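Leucyl-trna synthetase (Plasmodium falciparum, PDB 5FOD) probably attaches leucine to its tRNA using ATP, this piece being the editing domain that is thought to deacylate mischarged tRNA. Local coordinates at residues N160-I166 and F338-E342. The protein carries 1 engineered substitution. Residues are numbered along the deposited sequence; the frame is centred on the assembly and turned at random.
Sequences NLAYQGI and FLYSE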
loop_
_atom_site.group_PDB
_atom_site.type_symbol
_atom_site.label_atom_id
_atom_site.label_comp_id
_atom_site.label_asym_id
_atom_site.label_seq_id
_atom_site.Cartn_x
_atom_site.Cartn_y
_atom_site.Cartn_z
ATOM N N ASN A 160 -7.950 12.954 -5.772
ATOM C CA ASN A 160 -6.565 13.262 -6.106
ATOM C C ASN A 160 -5.977 12.312 -7.155
ATOM O O ASN A 160 -5.174 12.728 -7.970
ATOM C CB ASN A 160 -5.715 13.236 -4.824
ATOM C CG ASN A 160 -6.196 14.248 -3.797
ATOM O OD1 ASN A 160 -6.808 13.913 -2.774
ATOM N ND2 ASN A 160 -5.994 15.488 -4.119
ATOM N N LEU A 161 -6.339 11.014 -7.084
ATOM C CA LEU A 161 -5.846 10.075 -8.087
ATOM C C LEU A 161 -6.464 10.388 -9.478
ATOM O O LEU A 161 -5.747 10.407 -10.451
ATOM C CB LEU A 161 -6.098 8.636 -7.716
ATOM C CG LEU A 161 -5.292 8.072 -6.544
ATOM C CD1 LEU A 161 -5.865 6.706 -6.259
ATOM C CD2 LEU A 161 -3.803 8.017 -6.830
ATOM N N ALA A 162 -7.768 10.650 -9.527
ATOM C CA ALA A 162 -8.445 11.078 -10.770
ATOM C C ALA A 162 -7.789 12.316 -11.332
ATOM O O ALA A 162 -7.339 12.332 -12.472
ATOM C CB ALA A 162 -9.904 11.342 -10.525
ATOM N N TYR A 163 -7.673 13.332 -10.484
ATOM C CA TYR A 163 -7.063 14.595 -10.895
ATOM C C TYR A 163 -5.674 14.420 -11.528
ATOM O O TYR A 163 -5.316 15.131 -12.475
ATOM C CB TYR A 163 -6.972 15.556 -9.699
ATOM C CG TYR A 163 -6.902 16.970 -10.149
ATOM C CD1 TYR A 163 -5.721 17.489 -10.694
ATOM C CD2 TYR A 163 -8.025 17.791 -10.073
ATOM C CE1 TYR A 163 -5.650 18.790 -11.139
ATOM C CE2 TYR A 163 -7.966 19.100 -10.514
ATOM C CZ TYR A 163 -6.772 19.593 -11.046
ATOM O OH TYR A 163 -6.681 20.885 -11.501
ATOM N N GLN A 164 -4.898 13.468 -11.026
ATOM C CA GLN A 164 -3.548 13.243 -11.525
ATOM C C GLN A 164 -3.456 12.244 -12.685
ATOM O O GLN A 164 -2.347 11.982 -13.190
ATOM C CB GLN A 164 -2.628 12.875 -10.342
ATOM C CG GLN A 164 -2.530 14.070 -9.394
ATOM C CD GLN A 164 -1.913 13.786 -8.041
ATOM O OE1 GLN A 164 -0.688 13.850 -7.884
ATOM N NE2 GLN A 164 -2.759 13.561 -7.036
ATOM N N GLY A 165 -4.605 11.730 -13.124
ATOM C CA GLY A 165 -4.678 10.805 -14.271
ATOM C C GLY A 165 -4.354 9.332 -14.018
ATOM O O GLY A 165 -4.096 8.578 -14.947
ATOM N N ILE A 166 -4.369 8.927 -12.754
ATOM C CA ILE A 166 -4.123 7.538 -12.371
ATOM C C ILE A 166 -5.419 6.732 -12.443
ATOM O O ILE A 166 -5.355 5.569 -12.765
ATOM C CB ILE A 166 -3.521 7.442 -10.948
ATOM C CG1 ILE A 166 -2.128 8.058 -10.929
ATOM C CG2 ILE A 166 -3.483 5.993 -10.479
ATOM C CD1 ILE A 166 -1.706 8.553 -9.553
ATOM N N PHE A 338 4.018 6.090 -8.938
ATOM C CA PHE A 338 3.479 7.348 -9.325
ATOM C C PHE A 338 3.928 8.375 -8.334
ATOM O O PHE A 338 4.287 8.052 -7.196
ATOM C CB PHE A 338 1.954 7.305 -9.259
ATOM C CG PHE A 338 1.320 6.267 -10.135
ATOM C CD1 PHE A 338 1.350 6.419 -11.511
ATOM C CD2 PHE A 338 0.648 5.183 -9.596
ATOM C CE1 PHE A 338 0.778 5.481 -12.339
ATOM C CE2 PHE A 338 0.059 4.236 -10.420
ATOM C CZ PHE A 338 0.123 4.390 -11.802
ATOM N N LEU A 339 3.881 9.627 -8.771
ATOM C CA LEU A 339 4.029 10.773 -7.909
ATOM C C LEU A 339 2.632 11.215 -7.595
ATOM O O LEU A 339 1.796 11.235 -8.492
ATOM C CB LEU A 339 4.761 11.882 -8.627
ATOM C CG LEU A 339 6.204 11.600 -9.047
ATOM C CD1 LEU A 339 6.790 12.866 -9.680
ATOM C CD2 LEU A 339 7.059 11.125 -7.871
ATOM N N TYR A 340 2.367 11.491 -6.317
ATOM C CA TYR A 340 1.041 11.835 -5.826
ATOM C C TYR A 340 1.136 13.083 -4.882
ATOM O O TYR A 340 1.987 13.095 -3.992
ATOM C CB TYR A 340 0.488 10.660 -5.067
ATOM C CG TYR A 340 -0.803 10.871 -4.345
ATOM C CD1 TYR A 340 -0.812 11.307 -3.026
ATOM C CD2 TYR A 340 -2.022 10.598 -4.939
ATOM C CE1 TYR A 340 -1.977 11.507 -2.344
ATOM C CE2 TYR A 340 -3.217 10.777 -4.246
ATOM C CZ TYR A 340 -3.185 11.243 -2.952
ATOM O OH TYR A 340 -4.326 11.427 -2.221
ATOM N N SER A 341 0.252 14.067 -5.065
ATOM C CA SER A 341 0.084 15.201 -4.169
ATOM C C SER A 341 -1.366 15.291 -3.729
ATOM O O SER A 341 -2.302 14.897 -4.457
ATOM C CB SER A 341 0.474 16.521 -4.846
ATOM O OG SER A 341 1.825 16.493 -5.276
ATOM N N GLU A 342 -1.561 15.787 -2.511
ATOM C CA GLU A 342 -2.893 16.167 -2.057
ATOM C C GLU A 342 -2.833 17.471 -1.258
ATOM O O GLU A 342 -1.764 17.857 -0.743
ATOM C CB GLU A 342 -3.523 15.061 -1.242
ATOM C CG GLU A 342 -2.731 14.724 0.008
ATOM C CD GLU A 342 -3.221 13.480 0.724
ATOM O OE1 GLU A 342 -4.164 12.785 0.251
ATOM O OE2 GLU A 342 -2.628 13.201 1.797
ATOM O OXT GLU A 342 -3.866 18.149 -1.138
#
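Phe338 offers one face of its ring to Ile166, where the Schellman turn that ends helix 158-163 meets strand 337-341, the last strand of this editing-domain construct. Ile166 CG1 sits over the ring, 3.9 Å from its centroid and 13° off the normal, a CH-pi contact. CD1 of the same isoleucine lies 3.8 Å from Phe338 CG. Leu92 on strand 88-95 and Tyr151 on strand 149-153 of the same sheet also touch the Phe338 side chain. Tyr340 has its ring anti to the backbone N (chi1 173°), which carries it against the side chains of Asn160 and Leu161. There Leu161 CD2 comes within 3.7 Å of Tyr340 CD2, and the two side chains cross at about a right angle. Asn160 CB packs against the hydroxyl end of the same ring. At Ser341 the backbone is held by the side-chain amide of Gln164. Ser341 N donates to Gln164 OE1 at 3.0 Å, and Gln164 NE2 returns a weak bond to Ser341 O. One primary amide thus meets both the N-H and the C=O of Ser341. Its NE2 also donates to Asn160 O at 2.7 Å; together with the bonds to Ser341 this sets the rotation of the amide. The side-chain carboxylate of Glu342, the last residue, accepts from Ser219 N at OE2 and Asn156 ND2 at OE1. Tyr340 OH donates to Glu342 OE1 at 2.8 Å, from above the carboxylate plane, and OE1 lies in the plane of the tyrosine ring, at its edge.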